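Side-chain contacts in 70 kDa peptidylprolyl isomerase, putative (Plasmodium falciparum, PDB 2FBN), which probably acts as an FK506-binding peptidyl-prolyl isomerase whose C-terminal tetratricopeptide repeat domain interacts with the C-terminal pentapeptide of Hsp90: residues A[52-57]-A[99-104]; A[36-41]-A[84-89]. All blocks are in the same frame, centred on the assembly; numbering follows the deposited sequence.

Interaction 1. Residues A[52-57]-A[99-104]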
ATOM      1  N   ASN A  52     -22.264   6.792  -5.724  1.00 29.51           N
ATOM      2  CA  ASN A  52     -21.928   6.838  -4.295  1.00 28.46           C
ATOM      3  C   ASN A  52     -21.696   5.451  -3.690  1.00 26.97           C
ATOM      4  O   ASN A  52     -21.804   5.257  -2.478  1.00 26.56           O
ATOM      5  CB  ASN A  52     -22.979   7.636  -3.480  1.00 29.01           C
ATOM      6  CG  ASN A  52     -22.533   7.903  -2.044  1.00 31.44           C
ATOM      7  OD1 ASN A  52     -21.363   8.206  -1.789  1.00 34.88           O
ATOM      8  ND2 ASN A  52     -23.460   7.775  -1.096  1.00 33.38           N
ATOM      9  N   GLU A  53     -21.375   4.484  -4.550  1.00 24.92           N
ATOM     10  CA  GLU A  53     -21.004   3.147  -4.109  1.00 25.26           C
ATOM     11  C   GLU A  53     -19.503   3.134  -3.883  1.00 23.87           C
ATOM     12  O   GLU A  53     -18.738   2.555  -4.660  1.00 23.13           O
ATOM     13  CB  GLU A  53     -21.451   2.104  -5.136  1.00 25.19           C
ATOM     14  CG  GLU A  53     -22.974   1.901  -5.136  1.00 26.93           C
ATOM     15  CD  GLU A  53     -23.469   1.078  -6.325  1.00 28.25           C
ATOM     16  OE1 GLU A  53     -23.389   1.555  -7.482  1.00 31.16           O
ATOM     17  OE2 GLU A  53     -23.942  -0.049  -6.092  1.00 34.53           O
ATOM     18  N   ILE A  54     -19.095   3.804  -2.813  1.00 23.24           N
ATOM     19  CA  ILE A  54     -17.675   4.079  -2.578  1.00 22.52           C
ATOM     20  C   ILE A  54     -16.874   2.793  -2.309  1.00 22.14           C
ATOM     21  O   ILE A  54     -15.800   2.599  -2.877  1.00 21.53           O
ATOM     22  CB  ILE A  54     -17.481   5.156  -1.459  1.00 22.70           C
ATOM     23  CG1 ILE A  54     -18.253   6.450  -1.817  1.00 22.44           C
ATOM     24  CG2 ILE A  54     -16.009   5.415  -1.185  1.00 24.30           C
ATOM     25  CD1 ILE A  54     -18.041   6.957  -3.257  1.00 22.17           C
ATOM     26  N   ASN A  55     -17.398   1.894  -1.482  1.00 22.63           N
ATOM     27  CA  ASN A  55     -16.661   0.663  -1.186  1.00 23.53           C
ATOM     28  C   ASN A  55     -16.425  -0.147  -2.451  1.00 23.19           C
ATOM     29  O   ASN A  55     -15.342  -0.702  -2.666  1.00 23.56           O
ATOM     30  CB  ASN A  55     -17.413  -0.163  -0.150  1.00 24.20           C
ATOM     31  CG  ASN A  55     -17.447   0.515   1.203  1.00 27.00           C
ATOM     32  OD1 ASN A  55     -16.512   1.227   1.582  1.00 28.28           O
ATOM     33  ND2 ASN A  55     -18.520   0.291   1.944  1.00 29.85           N
ATOM     34  N   GLU A  56     -17.452  -0.196  -3.293  1.00 22.91           N
ATOM     35  CA  GLU A  56     -17.399  -0.917  -4.565  1.00 22.83           C
ATOM     36  C   GLU A  56     -16.386  -0.264  -5.504  1.00 22.01           C
ATOM     37  O   GLU A  56     -15.618  -0.962  -6.194  1.00 21.19           O
ATOM     38  CB  GLU A  56     -18.788  -0.941  -5.199  1.00 24.48           C
ATOM     39  CG  GLU A  56     -19.816  -1.819  -4.435  1.00 26.11           C
ATOM     40  CD  GLU A  56     -20.345  -1.229  -3.104  1.00 29.53           C
ATOM     41  OE1 GLU A  56     -20.089  -0.043  -2.767  1.00 29.15           O
ATOM     42  OE2 GLU A  56     -21.042  -1.985  -2.381  1.00 31.98           O
ATOM     43  N   ALA A  57     -16.387   1.074  -5.530  1.00 20.23           N
ATOM     44  CA  ALA A  57     -15.421   1.823  -6.332  1.00 19.34           C
ATOM     45  C   ALA A  57     -13.987   1.525  -5.895  1.00 18.81           C
ATOM     46  O   ALA A  57     -13.108   1.308  -6.740  1.00 18.14           O
ATOM     47  CB  ALA A  57     -15.701   3.314  -6.265  1.00 19.18           C
ATOM     48  N   ASN A  99     -10.970   9.560   1.735  1.00 17.46           N
ATOM     49  CA  ASN A  99     -11.422  10.784   2.445  1.00 17.70           C
ATOM     50  C   ASN A  99     -12.920  10.764   2.743  1.00 19.10           C
ATOM     51  O   ASN A  99     -13.349  11.072   3.860  1.00 18.67           O
ATOM     52  CB  ASN A  99     -11.017  12.039   1.690  1.00 18.27           C
ATOM     53  CG  ASN A  99      -9.557  12.424   1.949  1.00 17.82           C
ATOM     54  OD1 ASN A  99      -8.978  12.047   2.983  1.00 18.59           O
ATOM     55  ND2 ASN A  99      -8.983  13.216   1.048  1.00 19.12           N
ATOM     56  N   LYS A 100     -13.704  10.357   1.757  1.00 19.28           N
ATOM     57  CA  LYS A 100     -15.147  10.185   1.937  1.00 20.98           C
ATOM     58  C   LYS A 100     -15.472   9.184   3.048  1.00 21.16           C
ATOM     59  O   LYS A 100     -16.328   9.448   3.904  1.00 21.60           O
ATOM     60  CB  LYS A 100     -15.794   9.758   0.626  1.00 20.88           C
ATOM     61  CG  LYS A 100     -15.971  10.898  -0.357  1.00 20.64           C
ATOM     62  CD  LYS A 100     -16.411  10.430  -1.752  1.00 23.19           C
ATOM     63  CE  LYS A 100     -16.947  11.619  -2.559  1.00 27.34           C
ATOM     64  NZ  LYS A 100     -18.287  12.089  -2.023  1.00 27.40           N
ATOM     65  N   ASN A 101     -14.772   8.046   3.062  1.00 20.82           N
ATOM     66  CA  ASN A 101     -14.977   7.016   4.089  1.00 21.47           C
ATOM     67  C   ASN A 101     -14.285   7.328   5.427  1.00 21.19           C
ATOM     68  O   ASN A 101     -14.358   6.537   6.373  1.00 22.10           O
ATOM     69  CB  ASN A 101     -14.519   5.643   3.564  1.00 21.56           C
ATOM     70  CG  ASN A 101     -15.560   4.975   2.671  1.00 23.71           C
ATOM     71  OD1 ASN A 101     -16.626   5.535   2.404  1.00 25.18           O
ATOM     72  ND2 ASN A 101     -15.247   3.759   2.211  1.00 24.48           N
ATOM     73  N   LYS A 102     -13.606   8.485   5.486  1.00 20.90           N
ATOM     74  CA  LYS A 102     -12.820   8.921   6.646  1.00 20.92           C
ATOM     75  C   LYS A 102     -11.726   7.939   7.057  1.00 20.69           C
ATOM     76  O   LYS A 102     -11.420   7.786   8.257  1.00 21.49           O
ATOM     77  CB  LYS A 102     -13.733   9.248   7.841  1.00 21.03           C
ATOM     78  CG  LYS A 102     -14.882  10.171   7.490  1.00 22.38           C
ATOM     79  CD  LYS A 102     -15.558  10.655   8.758  1.00 27.16           C
ATOM     80  CE  LYS A 102     -16.953  11.078   8.435  1.00 29.63           C
ATOM     81  NZ  LYS A 102     -17.826   9.870   8.443  1.00 33.74           N
ATOM     82  N   ASP A 103     -11.147   7.257   6.072  1.00 19.28           N
ATOM     83  CA  ASP A 103      -9.996   6.392   6.341  1.00 19.87           C
ATOM     84  C   ASP A 103      -8.739   7.149   5.913  1.00 18.20           C
ATOM     85  O   ASP A 103      -8.211   7.006   4.792  1.00 18.37           O
ATOM     86  CB  ASP A 103     -10.141   5.030   5.652  1.00 19.94           C
ATOM     87  CG  ASP A 103      -9.050   4.061   6.053  1.00 22.92           C
ATOM     88  OD1 ASP A 103      -7.942   4.530   6.370  1.00 23.24           O
ATOM     89  OD2 ASP A 103      -9.303   2.825   6.049  1.00 26.75           O
ATOM     90  N   TYR A 104      -8.268   8.005   6.807  1.00 18.12           N
ATOM     91  CA  TYR A 104      -7.277   8.979   6.411  1.00 17.10           C
ATOM     92  C   TYR A 104      -5.886   8.395   6.093  1.00 17.58           C
ATOM     93  O   TYR A 104      -5.248   8.837   5.146  1.00 17.62           O
ATOM     94  CB  TYR A 104      -7.241  10.160   7.414  1.00 18.02           C
ATOM     95  CG  TYR A 104      -8.597  10.850   7.457  1.00 17.19           C
ATOM     96  CD1 TYR A 104      -9.166  11.407   6.286  1.00 18.54           C
ATOM     97  CD2 TYR A 104      -9.343  10.876   8.633  1.00 20.81           C
ATOM     98  CE1 TYR A 104     -10.438  12.018   6.315  1.00 18.92           C
ATOM     99  CE2 TYR A 104     -10.606  11.473   8.673  1.00 19.96           C
ATOM    100  CZ  TYR A 104     -11.136  12.049   7.524  1.00 21.24           C
ATOM    101  OH  TYR A 104     -12.391  12.635   7.582  1.00 21.59           O
TER
HETATM  102  O   HOH W   1     -20.241  10.322  -2.978  1.00 37.05           O
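Asn101 hands an amide proton to Asn55, with ND2 lying 2.9 Å from OD1 of that residue in a bond that is short but bent, the N-H...O angle being 132°. The donor approaches the far end of the carbonyl while standing somewhat out of its plane, and the two amide planes are turned 62° against each other, so this is a twisted pairing, quite unlike a flat amide dimer. The same amide also packs on Ile54, with Asn101 OD1 3.6 Å from Ile54 CG2 in a plain van der Waals contact that the nitrogen shares. The Asn101 carboxamide thus lies against this methyl while its nitrogen reaches on to the exposed Asn55. In Ile54, CG2 stands anti to the backbone N and meets Asn101, whereas the CG1 arm carries CD1 to within 4.1 Å of CD of Lys100, whose chain passes it at about a right angle.

The contact joins the start of helix 54-66 to the end of helix 77-100 in the tetratricopeptide repeat domain. Helix 31-50 stops in a Schellman motif with Asn52 as its positive-phi residue, and Glu53 takes the N-cap position of helix 54-66; likewise Lys102 closes helix 77-100 in a Schellman motif, and Asp103 caps the helix that follows. The two turns therefore share one plan. Phe49 of helix 31-50 touches both Ile54 and Lys100, and Cys97 adds to the packing round the buried isoleucine.

A water also joins the segments. It donates to Asn52 OD1 at 2.7 Å and accepts from Lys100 NZ at 2.8 Å. The lysine chain is nearly extended until its last torsion, where a bend (chi4 -71°) swings the ammonium group toward this water, linking two exposed residues that make no direct contact.

Interaction 2. Residues A[36-41]-A[84-89]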
ATOM      1  N   GLN A  36      -5.128  -2.436 -21.023  1.00 23.49           N
ATOM      2  CA  GLN A  36      -6.532  -2.367 -21.437  1.00 24.41           C
ATOM      3  C   GLN A  36      -7.487  -2.727 -20.304  1.00 23.73           C
ATOM      4  O   GLN A  36      -8.466  -2.014 -20.063  1.00 23.60           O
ATOM      5  CB  GLN A  36      -6.802  -3.230 -22.684  1.00 24.91           C
ATOM      6  CG  GLN A  36      -8.194  -3.020 -23.283  1.00 28.47           C
ATOM      7  CD  GLN A  36      -8.492  -1.559 -23.599  1.00 31.43           C
ATOM      8  OE1 GLN A  36      -7.815  -0.933 -24.418  1.00 33.07           O
ATOM      9  NE2 GLN A  36      -9.514  -1.006 -22.943  1.00 31.16           N
ATOM     10  N   SER A  37      -7.193  -3.828 -19.612  1.00 23.49           N
ATOM     11  CA  SER A  37      -8.026  -4.295 -18.509  1.00 23.71           C
ATOM     12  C   SER A  37      -8.004  -3.290 -17.353  1.00 22.96           C
ATOM     13  O   SER A  37      -9.042  -3.004 -16.761  1.00 22.59           O
ATOM     14  CB  SER A  37      -7.602  -5.685 -18.030  1.00 24.61           C
ATOM     15  OG  SER A  37      -7.685  -6.650 -19.080  1.00 26.62           O
ATOM     16  N   ALA A  38      -6.821  -2.768 -17.036  1.00 22.05           N
ATOM     17  CA  ALA A  38      -6.705  -1.747 -15.977  1.00 21.67           C
ATOM     18  C   ALA A  38      -7.566  -0.515 -16.308  1.00 21.97           C
ATOM     19  O   ALA A  38      -8.292  -0.004 -15.455  1.00 21.46           O
ATOM     20  CB  ALA A  38      -5.244  -1.344 -15.756  1.00 22.42           C
ATOM     21  N   PHE A  39      -7.510  -0.065 -17.559  1.00 22.57           N
ATOM     22  CA  PHE A  39      -8.326   1.082 -17.975  1.00 24.01           C
ATOM     23  C   PHE A  39      -9.822   0.755 -17.796  1.00 23.55           C
ATOM     24  O   PHE A  39     -10.571   1.536 -17.212  1.00 23.28           O
ATOM     25  CB  PHE A  39      -8.022   1.476 -19.420  1.00 25.20           C
ATOM     26  CG  PHE A  39      -8.861   2.622 -19.917  1.00 26.23           C
ATOM     27  CD1 PHE A  39      -8.480   3.933 -19.670  1.00 28.44           C
ATOM     28  CD2 PHE A  39     -10.033   2.384 -20.623  1.00 29.25           C
ATOM     29  CE1 PHE A  39      -9.258   5.005 -20.129  1.00 29.85           C
ATOM     30  CE2 PHE A  39     -10.827   3.449 -21.078  1.00 29.77           C
ATOM     31  CZ  PHE A  39     -10.441   4.750 -20.823  1.00 28.59           C
ATOM     32  N   ASP A  40     -10.234  -0.418 -18.269  1.00 24.62           N
ATOM     33  CA  ASP A  40     -11.637  -0.825 -18.231  1.00 24.57           C
ATOM     34  C   ASP A  40     -12.151  -0.946 -16.800  1.00 24.26           C
ATOM     35  O   ASP A  40     -13.267  -0.499 -16.474  1.00 23.76           O
ATOM     36  CB  ASP A  40     -11.822  -2.158 -18.949  1.00 25.51           C
ATOM     37  CG  ASP A  40     -11.711  -2.036 -20.463  1.00 27.40           C
ATOM     38  OD1 ASP A  40     -11.788  -0.903 -21.003  1.00 30.85           O
ATOM     39  OD2 ASP A  40     -11.537  -3.100 -21.097  1.00 30.26           O
ATOM     40  N   ILE A  41     -11.330  -1.548 -15.940  1.00 22.51           N
ATOM     41  CA  ILE A  41     -11.697  -1.727 -14.538  1.00 22.06           C
ATOM     42  C   ILE A  41     -11.762  -0.363 -13.817  1.00 21.23           C
ATOM     43  O   ILE A  41     -12.666  -0.134 -12.999  1.00 21.01           O
ATOM     44  CB  ILE A  41     -10.762  -2.751 -13.843  1.00 21.30           C
ATOM     45  CG1 ILE A  41     -10.993  -4.139 -14.478  1.00 23.42           C
ATOM     46  CG2 ILE A  41     -11.022  -2.801 -12.330  1.00 21.65           C
ATOM     47  CD1 ILE A  41      -9.873  -5.126 -14.260  1.00 26.38           C
ATOM     48  N   LYS A  84       0.911   5.242 -16.578  1.00 23.88           N
ATOM     49  CA  LYS A  84       1.067   6.426 -15.733  1.00 24.90           C
ATOM     50  C   LYS A  84      -0.272   7.134 -15.527  1.00 24.16           C
ATOM     51  O   LYS A  84      -0.672   7.404 -14.397  1.00 23.05           O
ATOM     52  CB  LYS A  84       2.114   7.389 -16.330  1.00 25.35           C
ATOM     53  CG  LYS A  84       2.373   8.583 -15.429  1.00 26.94           C
ATOM     54  CD  LYS A  84       3.324   9.608 -16.047  1.00 28.23           C
ATOM     55  CE  LYS A  84       3.019  10.999 -15.503  1.00 33.01           C
ATOM     56  NZ  LYS A  84       3.760  12.054 -16.260  1.00 37.01           N
ATOM     57  N   ASN A  85      -0.984   7.403 -16.620  1.00 23.96           N
ATOM     58  CA  ASN A  85      -2.313   8.016 -16.547  1.00 24.34           C
ATOM     59  C   ASN A  85      -3.320   7.207 -15.713  1.00 23.32           C
ATOM     60  O   ASN A  85      -4.061   7.770 -14.894  1.00 22.48           O
ATOM     61  CB  ASN A  85      -2.884   8.249 -17.954  1.00 25.93           C
ATOM     62  CG  ASN A  85      -2.047   9.221 -18.777  1.00 29.31           C
ATOM     63  OD1 ASN A  85      -1.229   9.983 -18.245  1.00 34.89           O
ATOM     64  ND2 ASN A  85      -2.255   9.201 -20.087  1.00 34.24           N
ATOM     65  N   ILE A  86      -3.332   5.882 -15.903  1.00 21.91           N
ATOM     66  CA  ILE A  86      -4.244   5.030 -15.150  1.00 20.92           C
ATOM     67  C   ILE A  86      -3.849   5.013 -13.668  1.00 20.08           C
ATOM     68  O   ILE A  86      -4.720   5.051 -12.804  1.00 19.39           O
ATOM     69  CB  ILE A  86      -4.312   3.591 -15.735  1.00 20.75           C
ATOM     70  CG1 ILE A  86      -4.929   3.630 -17.143  1.00 21.78           C
ATOM     71  CG2 ILE A  86      -5.106   2.640 -14.834  1.00 20.54           C
ATOM     72  CD1 ILE A  86      -4.544   2.419 -17.993  1.00 22.33           C
ATOM     73  N   GLU A  87      -2.546   4.970 -13.387  1.00 19.98           N
ATOM     74  CA  GLU A  87      -2.073   4.986 -11.992  1.00 20.79           C
ATOM     75  C   GLU A  87      -2.412   6.297 -11.287  1.00 20.60           C
ATOM     76  O   GLU A  87      -2.858   6.289 -10.129  1.00 20.13           O
ATOM     77  CB  GLU A  87      -0.582   4.707 -11.915  1.00 21.15           C
ATOM     78  CG  GLU A  87      -0.270   3.250 -12.269  1.00 24.38           C
ATOM     79  CD  GLU A  87       1.141   2.800 -11.931  1.00 28.26           C
ATOM     80  OE1 GLU A  87       2.089   3.607 -12.039  1.00 30.05           O
ATOM     81  OE2 GLU A  87       1.284   1.598 -11.611  1.00 30.42           O
ATOM     82  N   ILE A  88      -2.221   7.414 -11.984  1.00 20.62           N
ATOM     83  CA  ILE A  88      -2.623   8.717 -11.416  1.00 20.70           C
ATOM     84  C   ILE A  88      -4.119   8.764 -11.104  1.00 20.61           C
ATOM     85  O   ILE A  88      -4.522   9.153  -9.997  1.00 19.84           O
ATOM     86  CB  ILE A  88      -2.211   9.881 -12.351  1.00 20.72           C
ATOM     87  CG1 ILE A  88      -0.679  10.041 -12.330  1.00 20.98           C
ATOM     88  CG2 ILE A  88      -2.977  11.158 -11.970  1.00 20.85           C
ATOM     89  CD1 ILE A  88      -0.135  10.955 -13.411  1.00 22.81           C
ATOM     90  N   SER A  89      -4.948   8.343 -12.058  1.00 20.76           N
ATOM     91  CA  SER A  89      -6.404   8.369 -11.876  1.00 20.98           C
ATOM     92  C   SER A  89      -6.893   7.464 -10.745  1.00 20.25           C
ATOM     93  O   SER A  89      -7.679   7.886  -9.889  1.00 19.93           O
ATOM     94  CB  SER A  89      -7.121   7.990 -13.170  1.00 21.55           C
ATOM     95  OG  SER A  89      -6.879   8.978 -14.150  1.00 25.53           O
TER
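Both segments are helical throughout and run in broadly the same direction, with the CA atoms of Phe39 and Ile86 approaching to 6.3 Å. Ile86 makes all the close side-chain contacts from segment 84-89. It points its CB toward helix 31-50 and divides its two branches between successive residues there. CG2 packs 4.1 Å from CB of Ala38, and CD1 lies 3.9 Å from CB of Phe39. Phe68, in a loop, also touches the alanine.

Phe39 joins the contact mainly through its CB. Its CG lies anti to the backbone N (chi1 178°), which takes the ring outward along the exposed flank, and CG1 of Ile86 lies near the ring plane; Ile86 thus meets the ring at its edge and not over a face. Val35, a turn earlier on helix 31-50, also touches Ile86 and extends the apolar strip. In helix 31-50 itself, Gln36 NE2 makes weak hydrogen bonds to the carboxylate of Asp40. Helices 31-50 and 77-100, like-directed and separated in sequence by helix 54-66, pack side by side here as the first helices of neighbouring helical hairpins do in tetratricopeptide repeat arrays.

Overall arrangement
From the N terminus, the chain enters helix 31-50, which supplies the first half of interaction 2, then turns into helix 54-66, whose start supplies the first half of interaction 1. Helix 77-100 then returns to complete both: residues 84-89 meet helix 31-50, closing one loop, and residues 99-104, the end of the helix and the turn into helix 104-117, meet the beginning of helix 54-66, closing the second. The segments alternate along the sequence, so the two closures cross. Their centres lie 19 Å apart and they do not touch; one helix is thus tied midway to helix 31-50 and at its end to helix 54-66, joining three successive helices of the repeat domain.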